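Local atomic coordinates of capsid (Human calicivirus NLV/Boxer/2001/US, PDB entry 4RDL), a protein that forms the protruding part of a norovirus capsid and binds fucosylated histo-blood group glycans such as Lewis y, probably for attachment to host cells. Residues F110-V120 with P132-Y141; A68-R76 with V86-N94. All blocks are in the same frame, centred on the assembly; numbering follows the deposited sequence.

Interaction 1 of 2, residues F110-V120 with P132-Y141. With GAL (beta-D-galactopyranose), chain C; FUC (alpha-L-fucopyranose), chain B.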
loop_
_atom_site.group_PDB
_atom_site.type_symbol
_atom_site.label_atom_id
_atom_site.label_comp_id
_atom_site.label_asym_id
_atom_site.label_seq_id
_atom_site.Cartn_x
_atom_site.Cartn_y
_atom_site.Cartn_z
ATOM N N PHE A 110 9.413 -0.939 14.019
ATOM C CA PHE A 110 10.785 -1.403 14.164
ATOM C C PHE A 110 11.453 -0.635 15.293
ATOM O O PHE A 110 11.567 0.596 15.238
ATOM C CB PHE A 110 11.547 -1.247 12.848
ATOM C CG PHE A 110 10.924 -2.015 11.720
ATOM C CD1 PHE A 110 11.049 -3.392 11.659
ATOM C CD2 PHE A 110 10.162 -1.374 10.758
ATOM C CE1 PHE A 110 10.443 -4.111 10.639
ATOM C CE2 PHE A 110 9.549 -2.088 9.738
ATOM C CZ PHE A 110 9.690 -3.458 9.681
ATOM N N GLY A 111 11.875 -1.367 16.320
ATOM C CA GLY A 111 12.406 -0.766 17.526
ATOM C C GLY A 111 13.911 -0.866 17.663
ATOM O O GLY A 111 14.528 -1.799 17.142
ATOM N N ASN A 112 14.485 0.102 18.373
ATOM C CA ASN A 112 15.910 0.121 18.690
ATOM C C ASN A 112 16.812 0.135 17.470
ATOM O O ASN A 112 17.870 -0.490 17.472
ATOM C CB ASN A 112 16.306 -1.047 19.605
ATOM C CG ASN A 112 17.550 -0.735 20.415
ATOM O OD1 ASN A 112 17.677 0.357 20.963
ATOM N ND2 ASN A 112 18.478 -1.682 20.483
ATOM N N CYS A 113 16.399 0.864 16.436
ATOM C CA CYS A 113 17.157 0.904 15.198
ATOM C C CYS A 113 17.047 2.259 14.512
ATOM O O CYS A 113 16.356 3.159 14.999
ATOM C CB CYS A 113 16.711 -0.225 14.263
ATOM S SG CYS A 113 14.935 -0.189 13.881
ATOM N N ASP A 114 17.754 2.401 13.398
ATOM C CA ASP A 114 17.770 3.653 12.657
ATOM C C ASP A 114 16.805 3.566 11.483
ATOM O O ASP A 114 16.976 2.735 10.583
ATOM C CB ASP A 114 19.175 3.965 12.145
ATOM C CG ASP A 114 20.139 4.366 13.255
ATOM O OD1 ASP A 114 19.775 4.303 14.453
ATOM O OD2 ASP A 114 21.276 4.750 12.911
ATOM N N LEU A 115 15.779 4.407 11.522
ATOM C CA LEU A 115 14.790 4.488 10.458
ATOM C C LEU A 115 15.207 5.560 9.466
ATOM O O LEU A 115 15.248 6.749 9.801
ATOM C CB LEU A 115 13.413 4.834 11.027
ATOM C CG LEU A 115 12.950 4.003 12.228
ATOM C CD1 LEU A 115 11.650 4.576 12.782
ATOM C CD2 LEU A 115 12.781 2.530 11.836
ATOM N N HIS A 116 15.522 5.138 8.250
ATOM C CA HIS A 116 15.926 6.072 7.206
ATOM C C HIS A 116 14.699 6.428 6.397
ATOM O O HIS A 116 14.191 5.606 5.625
ATOM C CB HIS A 116 17.013 5.452 6.324
ATOM C CG HIS A 116 18.246 5.082 7.085
ATOM N ND1 HIS A 116 19.333 5.926 7.190
ATOM C CD2 HIS A 116 18.544 3.987 7.822
ATOM C CE1 HIS A 116 20.259 5.351 7.938
ATOM N NE2 HIS A 116 19.800 4.179 8.343
ATOM N N MET A 117 14.220 7.653 6.597
ATOM C CA MET A 117 12.950 8.091 6.035
ATOM C C MET A 117 13.162 8.982 4.829
ATOM O O MET A 117 14.104 9.780 4.775
ATOM C CB MET A 117 12.137 8.875 7.074
ATOM C CG MET A 117 12.008 8.211 8.439
ATOM S SD MET A 117 11.111 6.651 8.430
ATOM C CE MET A 117 9.443 7.179 8.083
ATOM N N THR A 118 12.259 8.863 3.870
ATOM C CA THR A 118 12.155 9.837 2.802
ATOM C C THR A 118 10.892 10.638 3.082
ATOM O O THR A 118 9.900 10.081 3.541
ATOM C CB THR A 118 12.078 9.144 1.440
ATOM O OG1 THR A 118 13.352 8.557 1.145
ATOM C CG2 THR A 118 11.721 10.134 0.341
ATOM N N PHE A 119 10.911 11.944 2.834
ATOM C CA PHE A 119 9.720 12.732 3.116
ATOM C C PHE A 119 9.428 13.786 2.064
ATOM O O PHE A 119 10.307 14.183 1.290
ATOM C CB PHE A 119 9.770 13.366 4.515
ATOM C CG PHE A 119 10.837 14.420 4.684
ATOM C CD1 PHE A 119 10.612 15.735 4.286
ATOM C CD2 PHE A 119 12.057 14.101 5.262
ATOM C CE1 PHE A 119 11.590 16.700 4.455
ATOM C CE2 PHE A 119 13.032 15.064 5.443
ATOM C CZ PHE A 119 12.799 16.361 5.035
ATOM N N VAL A 120 8.176 14.235 2.050
ATOM C CA VAL A 120 7.751 15.323 1.184
ATOM C C VAL A 120 6.842 16.273 1.953
ATOM O O VAL A 120 6.060 15.846 2.811
ATOM C CB VAL A 120 6.990 14.798 -0.060
ATOM C CG1 VAL A 120 7.931 13.993 -0.971
ATOM C CG2 VAL A 120 5.765 13.971 0.333
ATOM N N PRO A 132 9.880 19.369 -3.185
ATOM C CA PRO A 132 9.270 19.307 -1.854
ATOM C C PRO A 132 9.885 18.227 -0.975
ATOM O O PRO A 132 9.394 18.005 0.135
ATOM C CB PRO A 132 7.835 18.913 -2.174
ATOM C CG PRO A 132 7.992 17.967 -3.345
ATOM C CD PRO A 132 9.152 18.537 -4.161
ATOM N N SER A 133 10.937 17.570 -1.453
ATOM C CA SER A 133 11.387 16.318 -0.834
ATOM C C SER A 133 12.668 16.433 -0.011
ATOM O O SER A 133 13.499 17.322 -0.225
ATOM C CB SER A 133 11.562 15.226 -1.900
ATOM O OG SER A 133 12.726 15.426 -2.692
ATOM N N GLY A 134 12.826 15.493 0.912
ATOM C CA GLY A 134 14.044 15.382 1.682
ATOM C C GLY A 134 14.186 13.986 2.242
ATOM O O GLY A 134 13.426 13.079 1.884
ATOM N N LYS A 135 15.173 13.804 3.108
ATOM C CA LYS A 135 15.367 12.532 3.779
ATOM C C LYS A 135 15.922 12.815 5.157
ATOM O O LYS A 135 16.506 13.877 5.396
ATOM C CB LYS A 135 16.325 11.649 2.994
ATOM C CG LYS A 135 17.675 12.293 2.772
ATOM C CD LYS A 135 18.524 11.488 1.812
ATOM C CE LYS A 135 18.902 10.143 2.403
ATOM N NZ LYS A 135 19.916 9.463 1.546
ATOM N N VAL A 136 15.734 11.874 6.071
ATOM C CA VAL A 136 16.168 12.075 7.443
ATOM C C VAL A 136 16.210 10.740 8.168
ATOM O O VAL A 136 15.500 9.804 7.799
ATOM C CB VAL A 136 15.231 13.068 8.170
ATOM C CG1 VAL A 136 13.874 12.449 8.424
ATOM C CG2 VAL A 136 15.858 13.566 9.473
ATOM N N VAL A 137 17.070 10.647 9.175
ATOM C CA VAL A 137 17.153 9.461 10.011
ATOM C C VAL A 137 16.402 9.725 11.312
ATOM O O VAL A 137 16.539 10.799 11.917
ATOM C CB VAL A 137 18.617 9.104 10.329
ATOM C CG1 VAL A 137 18.686 7.885 11.234
ATOM C CG2 VAL A 137 19.397 8.881 9.040
ATOM N N ILE A 138 15.593 8.756 11.725
ATOM C CA ILE A 138 14.917 8.804 13.016
ATOM C C ILE A 138 15.299 7.574 13.837
ATOM O O ILE A 138 15.073 6.433 13.412
ATOM C CB ILE A 138 13.380 8.861 12.844
ATOM C CG1 ILE A 138 12.987 10.109 12.034
ATOM C CG2 ILE A 138 12.670 8.846 14.204
ATOM C CD1 ILE A 138 11.507 10.202 11.739
ATOM N N HIS A 139 15.872 7.805 15.010
ATOM C CA HIS A 139 16.190 6.726 15.943
ATOM C C HIS A 139 14.928 6.265 16.651
ATOM O O HIS A 139 14.228 7.077 17.258
ATOM C CB HIS A 139 17.172 7.223 17.008
ATOM C CG HIS A 139 18.519 7.584 16.469
ATOM N ND1 HIS A 139 19.473 8.234 17.227
ATOM C CD2 HIS A 139 19.078 7.381 15.255
ATOM C CE1 HIS A 139 20.561 8.412 16.499
ATOM N NE2 HIS A 139 20.351 7.902 15.299
ATOM N N SER A 140 14.639 4.965 16.607
ATOM C CA SER A 140 13.535 4.430 17.407
ATOM C C SER A 140 14.060 3.984 18.777
ATOM O O SER A 140 13.870 2.838 19.207
ATOM C CB SER A 140 12.777 3.311 16.685
ATOM O OG SER A 140 13.646 2.275 16.279
ATOM N N TYR A 141 14.737 4.910 19.447
ATOM C CA TYR A 141 15.339 4.672 20.755
ATOM C C TYR A 141 15.746 6.008 21.353
ATOM O O TYR A 141 15.704 7.028 20.659
ATOM C CB TYR A 141 16.539 3.710 20.661
ATOM C CG TYR A 141 17.614 4.088 19.658
ATOM C CD1 TYR A 141 18.714 4.853 20.038
ATOM C CD2 TYR A 141 17.533 3.665 18.328
ATOM C CE1 TYR A 141 19.704 5.189 19.128
ATOM C CE2 TYR A 141 18.516 4.000 17.405
ATOM C CZ TYR A 141 19.600 4.756 17.813
ATOM O OH TYR A 141 20.583 5.089 16.913
HETATM C C1 GAL C . 26.062 3.812 9.949
HETATM C C2 GAL C . 24.626 4.144 9.606
HETATM C C3 GAL C . 23.786 4.296 10.821
HETATM C C4 GAL C . 23.893 3.175 11.690
HETATM C C5 GAL C . 25.327 2.942 12.040
HETATM C C6 GAL C . 25.565 1.788 12.903
HETATM O O2 GAL C . 24.611 5.346 8.840
HETATM O O3 GAL C . 22.419 4.550 10.440
HETATM O O4 GAL C . 23.320 1.991 11.047
HETATM O O5 GAL C . 26.134 2.738 10.806
HETATM O O6 GAL C . 26.828 1.628 13.353
HETATM C C1 FUC B . 23.893 5.195 7.665
HETATM C C2 FUC B . 23.635 6.519 7.079
HETATM C C3 FUC B . 24.901 7.171 6.672
HETATM C C4 FUC B . 25.703 6.335 5.741
HETATM C C5 FUC B . 25.897 4.925 6.267
HETATM C C6 FUC B . 26.574 4.051 5.282
HETATM O O2 FUC B . 22.971 7.316 8.019
HETATM O O3 FUC B . 24.651 8.425 6.122
HETATM O O4 FUC B . 25.075 6.280 4.505
HETATM O O5 FUC B . 24.664 4.332 6.687
HETATM O O HOH W 1 22.031 7.381 13.278
#
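From Asp-114 paired with His-139 to Val-120 paired with Ser-133, the strands of 110-120 and 132-141 run antiparallel at 154°, with reciprocal N-H...O=C bonds at Leu-115/Ile-138, Met-117/Val-136 and Phe-119/Gly-134. Beyond the strand end, Ser-140 sits at the centre of an inverse gamma turn, and its OG accepts the N-H of Cys-113 at 3.1 Å in a nearly straight bond. The neighbouring Tyr-141 reaches back along the face that carries Asp-114: with CG set between its own backbone N and carbonyl carbon (chi1 53°), the ring brings OH to Asp-114 OD1 at 2.7 Å. Ring and carboxylate lie within 15° of coplanar, and OD1 receives the hydroxyl on its syn lone pair. Tyr-141 OH also stands over the centre of the His-139 ring, 3.1 Å above its plane. A water takes the in-plane edge of that ring, 2.7 Å from His-139 NE2, and donates to Asp-114 OD2. This same OD2 accepts O3 of the galactose at 2.7 Å. Next along the face, Val-137 CG2 lies alongside His-116 at 3.5 Å from ND1; the His-116 ring meets the fucose O2 at its edge, stacks on Trp-174 and bonds through NE2 to Ser-176. The other face is apolar: Met-117 CG touches Ile-138 CD1, while the Phe-119 ring lies flat over Gly-134, whose CA is 3.9 Å from the ring centroid in a CH-pi contact. Each carboxylate oxygen of Asp-114 is thus engaged, OD1 by the tyrosine and OD2 by sugar and water. Two donated bonds to OD2 and one to OD1 would favour a charged carboxylate, held in a set rotation to receive the galactose hydroxyl.

Interaction 2 of 2, residues A68-R76 with V86-N94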
loop_
_atom_site.group_PDB
_atom_site.type_symbol
_atom_site.label_atom_id
_atom_site.label_comp_id
_atom_site.label_asym_id
_atom_site.label_seq_id
_atom_site.Cartn_x
_atom_site.Cartn_y
_atom_site.Cartn_z
ATOM N N ALA A 68 -1.459 1.418 2.128
ATOM C CA ALA A 68 -0.882 2.739 1.859
ATOM C C ALA A 68 -0.407 3.456 3.126
ATOM O O ALA A 68 0.329 4.437 3.043
ATOM C CB ALA A 68 -1.882 3.628 1.101
ATOM N N CYS A 69 -0.799 2.961 4.295
ATOM C CA CYS A 69 -0.403 3.600 5.544
ATOM C C CYS A 69 0.807 2.962 6.222
ATOM O O CYS A 69 1.334 3.500 7.192
ATOM C CB CYS A 69 -1.579 3.595 6.526
ATOM S SG CYS A 69 -3.008 4.512 5.918
ATOM N N ILE A 70 1.231 1.798 5.743
ATOM C CA ILE A 70 2.219 1.020 6.473
ATOM C C ILE A 70 3.594 1.683 6.524
ATOM O O ILE A 70 4.154 2.055 5.485
ATOM C CB ILE A 70 2.355 -0.393 5.875
ATOM C CG1 ILE A 70 1.021 -1.145 5.952
ATOM C CG2 ILE A 70 3.461 -1.176 6.591
ATOM C CD1 ILE A 70 1.015 -2.409 5.109
ATOM N N ALA A 71 4.115 1.828 7.744
ATOM C CA ALA A 71 5.469 2.327 7.984
ATOM C C ALA A 71 5.658 3.762 7.512
ATOM O O ALA A 71 6.724 4.140 7.041
ATOM C CB ALA A 71 6.515 1.391 7.364
ATOM N N ARG A 72 4.605 4.556 7.658
ATOM C CA ARG A 72 4.659 5.975 7.333
ATOM C C ARG A 72 4.431 6.815 8.576
ATOM O O ARG A 72 3.954 6.307 9.595
ATOM C CB ARG A 72 3.631 6.315 6.251
ATOM C CG ARG A 72 3.965 5.666 4.909
ATOM C CD ARG A 72 2.985 6.047 3.817
ATOM N NE ARG A 72 3.224 5.285 2.594
ATOM C CZ ARG A 72 3.749 5.788 1.481
ATOM N NH1 ARG A 72 4.109 7.063 1.427
ATOM N NH2 ARG A 72 3.914 5.010 0.413
ATOM N N MET A 73 4.793 8.092 8.479
ATOM C CA MET A 73 4.542 9.077 9.525
ATOM C C MET A 73 4.065 10.364 8.883
ATOM O O MET A 73 4.264 10.593 7.685
ATOM C CB MET A 73 5.817 9.392 10.309
ATOM C CG MET A 73 6.575 8.189 10.845
ATOM S SD MET A 73 8.126 8.787 11.576
ATOM C CE MET A 73 8.967 7.244 11.926
ATOM N N ARG A 74 3.463 11.220 9.698
ATOM C CA ARG A 74 3.085 12.554 9.260
ATOM C C ARG A 74 3.257 13.517 10.416
ATOM O O ARG A 74 3.009 13.167 11.568
ATOM C CB ARG A 74 1.634 12.585 8.768
ATOM C CG ARG A 74 1.172 13.966 8.300
ATOM C CD ARG A 74 -0.143 13.879 7.535
ATOM N NE ARG A 74 -0.616 15.203 7.131
ATOM C CZ ARG A 74 -1.457 15.425 6.131
ATOM N NH1 ARG A 74 -1.927 14.405 5.419
ATOM N NH2 ARG A 74 -1.824 16.669 5.839
ATOM N N GLY A 75 3.675 14.736 10.112
ATOM C CA GLY A 75 3.642 15.776 11.124
ATOM C C GLY A 75 4.420 17.004 10.731
ATOM O O GLY A 75 4.846 17.151 9.584
ATOM N N ARG A 76 4.614 17.890 11.703
ATOM C CA ARG A 76 5.264 19.169 11.451
ATOM C C ARG A 76 6.675 19.127 11.996
ATOM O O ARG A 76 6.893 18.776 13.153
ATOM C CB ARG A 76 4.478 20.313 12.089
ATOM C CG ARG A 76 4.868 21.685 11.553
ATOM C CD ARG A 76 3.863 22.768 11.996
ATOM N NE ARG A 76 2.499 22.435 11.587
ATOM C CZ ARG A 76 1.984 22.712 10.393
ATOM N NH1 ARG A 76 2.703 23.366 9.492
ATOM N NH2 ARG A 76 0.744 22.342 10.099
ATOM N N VAL A 86 9.795 15.908 14.849
ATOM C CA VAL A 86 8.479 15.992 14.234
ATOM C C VAL A 86 7.395 15.920 15.308
ATOM O O VAL A 86 7.443 15.045 16.191
ATOM C CB VAL A 86 8.259 14.866 13.185
ATOM C CG1 VAL A 86 6.812 14.851 12.714
ATOM C CG2 VAL A 86 9.207 15.042 12.009
ATOM N N ASN A 87 6.444 16.857 15.241
ATOM C CA ASN A 87 5.195 16.760 15.984
ATOM C C ASN A 87 4.225 15.932 15.166
ATOM O O ASN A 87 3.781 16.365 14.102
ATOM C CB ASN A 87 4.600 18.154 16.237
ATOM C CG ASN A 87 5.411 18.958 17.222
ATOM O OD1 ASN A 87 5.736 18.480 18.304
ATOM N ND2 ASN A 87 5.767 20.189 16.839
ATOM N N LEU A 88 3.898 14.743 15.663
ATOM C CA LEU A 88 3.164 13.754 14.884
ATOM C C LEU A 88 1.666 14.015 14.784
ATOM O O LEU A 88 1.043 14.558 15.701
ATOM C CB LEU A 88 3.394 12.358 15.466
ATOM C CG LEU A 88 4.823 11.812 15.418
ATOM C CD1 LEU A 88 4.981 10.600 16.342
ATOM C CD2 LEU A 88 5.207 11.461 13.982
ATOM N N ALA A 89 1.110 13.609 13.647
ATOM C CA ALA A 89 -0.323 13.574 13.421
ATOM C C ALA A 89 -0.679 12.233 12.781
ATOM O O ALA A 89 0.212 11.455 12.407
ATOM C CB ALA A 89 -0.744 14.734 12.507
ATOM N N GLU A 90 -1.971 11.952 12.637
ATOM C CA GLU A 90 -2.375 10.807 11.821
ATOM C C GLU A 90 -2.061 11.097 10.350
ATOM O O GLU A 90 -1.915 12.260 9.953
ATOM C CB GLU A 90 -3.856 10.501 12.008
ATOM C CG GLU A 90 -4.251 10.220 13.453
ATOM C CD GLU A 90 -3.746 8.872 13.977
ATOM O OE1 GLU A 90 -3.397 7.986 13.166
ATOM O OE2 GLU A 90 -3.695 8.698 15.215
ATOM N N LEU A 91 -1.973 10.046 9.537
ATOM C CA LEU A 91 -1.539 10.195 8.148
ATOM C C LEU A 91 -2.475 11.054 7.290
ATOM O O LEU A 91 -2.058 11.600 6.273
ATOM C CB LEU A 91 -1.326 8.825 7.508
ATOM C CG LEU A 91 -0.160 8.032 8.104
ATOM C CD1 LEU A 91 -0.113 6.619 7.500
ATOM C CD2 LEU A 91 1.151 8.744 7.884
ATOM N N ASP A 92 -3.735 11.182 7.696
ATOM C CA ASP A 92 -4.670 12.037 6.962
ATOM C C ASP A 92 -4.587 13.503 7.395
ATOM O O ASP A 92 -5.298 14.363 6.863
ATOM C CB ASP A 92 -6.108 11.510 7.065
ATOM C CG ASP A 92 -6.678 11.584 8.477
ATOM O OD1 ASP A 92 -5.945 11.950 9.422
ATOM O OD2 ASP A 92 -7.884 11.257 8.630
ATOM N N GLY A 93 -3.710 13.787 8.353
ATOM C CA GLY A 93 -3.519 15.151 8.820
ATOM C C GLY A 93 -4.360 15.524 10.032
ATOM O O GLY A 93 -4.152 16.571 10.636
ATOM N N ASN A 94 -5.314 14.673 10.383
ATOM C CA ASN A 94 -6.056 14.844 11.620
ATOM C C ASN A 94 -5.166 14.538 12.822
ATOM O O ASN A 94 -4.153 13.854 12.695
ATOM C CB ASN A 94 -7.316 13.985 11.609
ATOM C CG ASN A 94 -8.390 14.563 10.710
ATOM O OD1 ASN A 94 -8.760 15.731 10.844
ATOM N ND2 ASN A 94 -8.883 13.757 9.776
HETATM O O HOH W 2 2.473 9.855 12.057
#
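A beta hairpin, strand 72-80 with strand 83-89, brings 68-76 and 86-94 together and then splays, its second arm leaving through a type I turn from Glu-90 to Gly-93. Where the arms still pair, Arg-76 and Asn-87 exchange two backbone hydrogen bonds, and Gly-75 passes so close to the other arm that its CA is 3.0 Å from Asn-87 O and rests on Val-86 CG1. One step on, Ala-89 N bonds to Arg-74 O at 2.9 Å, whereas Arg-74 N donates to a water that also lies 2.8 Å from Ala-89 O, where the strands begin to part. The Arg-74 side chain reaches across to the turn of the other arm. CG anti to the backbone N (chi1 180°) and an extended chain carry its guanidinium over, and NH1 donates to Leu-91 O at 2.9 Å from above the carbonyl plane. Gly-93 CA lies over the centre of the guanidinium, 3.3 Å from its plane, and Glu-167 takes NE in a salt bridge. Leu-91 packs back on 68-76: CD1 presses on Cys-69 CB at a tight 3.5 Å, and CD2 meets the backbone at Met-73 C and the CB of Arg-72. At the end of the turn, Asp-92 OD1 accepts the N-H of Asn-94, forming an Asx turn. Strand 167-177 flanks 72-76, with backbone hydrogen bonds between Met-73 and Leu-170 and between Gly-75 and Val-168, while strand 151-154 flanks 86-89 at Val-86; Cys-69 and Asp-92 pack on Leu-32 of the second subunit.

Overall arrangement
Both interactions are hairpins of one antiparallel sheet, and strand 167-177 lies between strands 113-121 and 72-80. Interaction 1, more deeply buried, includes strand 133-139, one of the two outermost in this chain's sheet, and has two faces: a largely polar one holding Asp-114 and His-116 of the glycan pocket, and an apolar one turned toward interaction 2. There Met-73 of 68-76 joins them, its SD 3.7 Å from Ile-138 CD1 and its CE against Met-117 and Leu-115. Interaction 2 is partly exposed and carries no glycan; its strands part early and side-chain contacts to the turn take over, while interaction 1 keeps regular pairing. Both also touch the second subunit, interaction 1 at that subunit's Thr-173 and Trp-174.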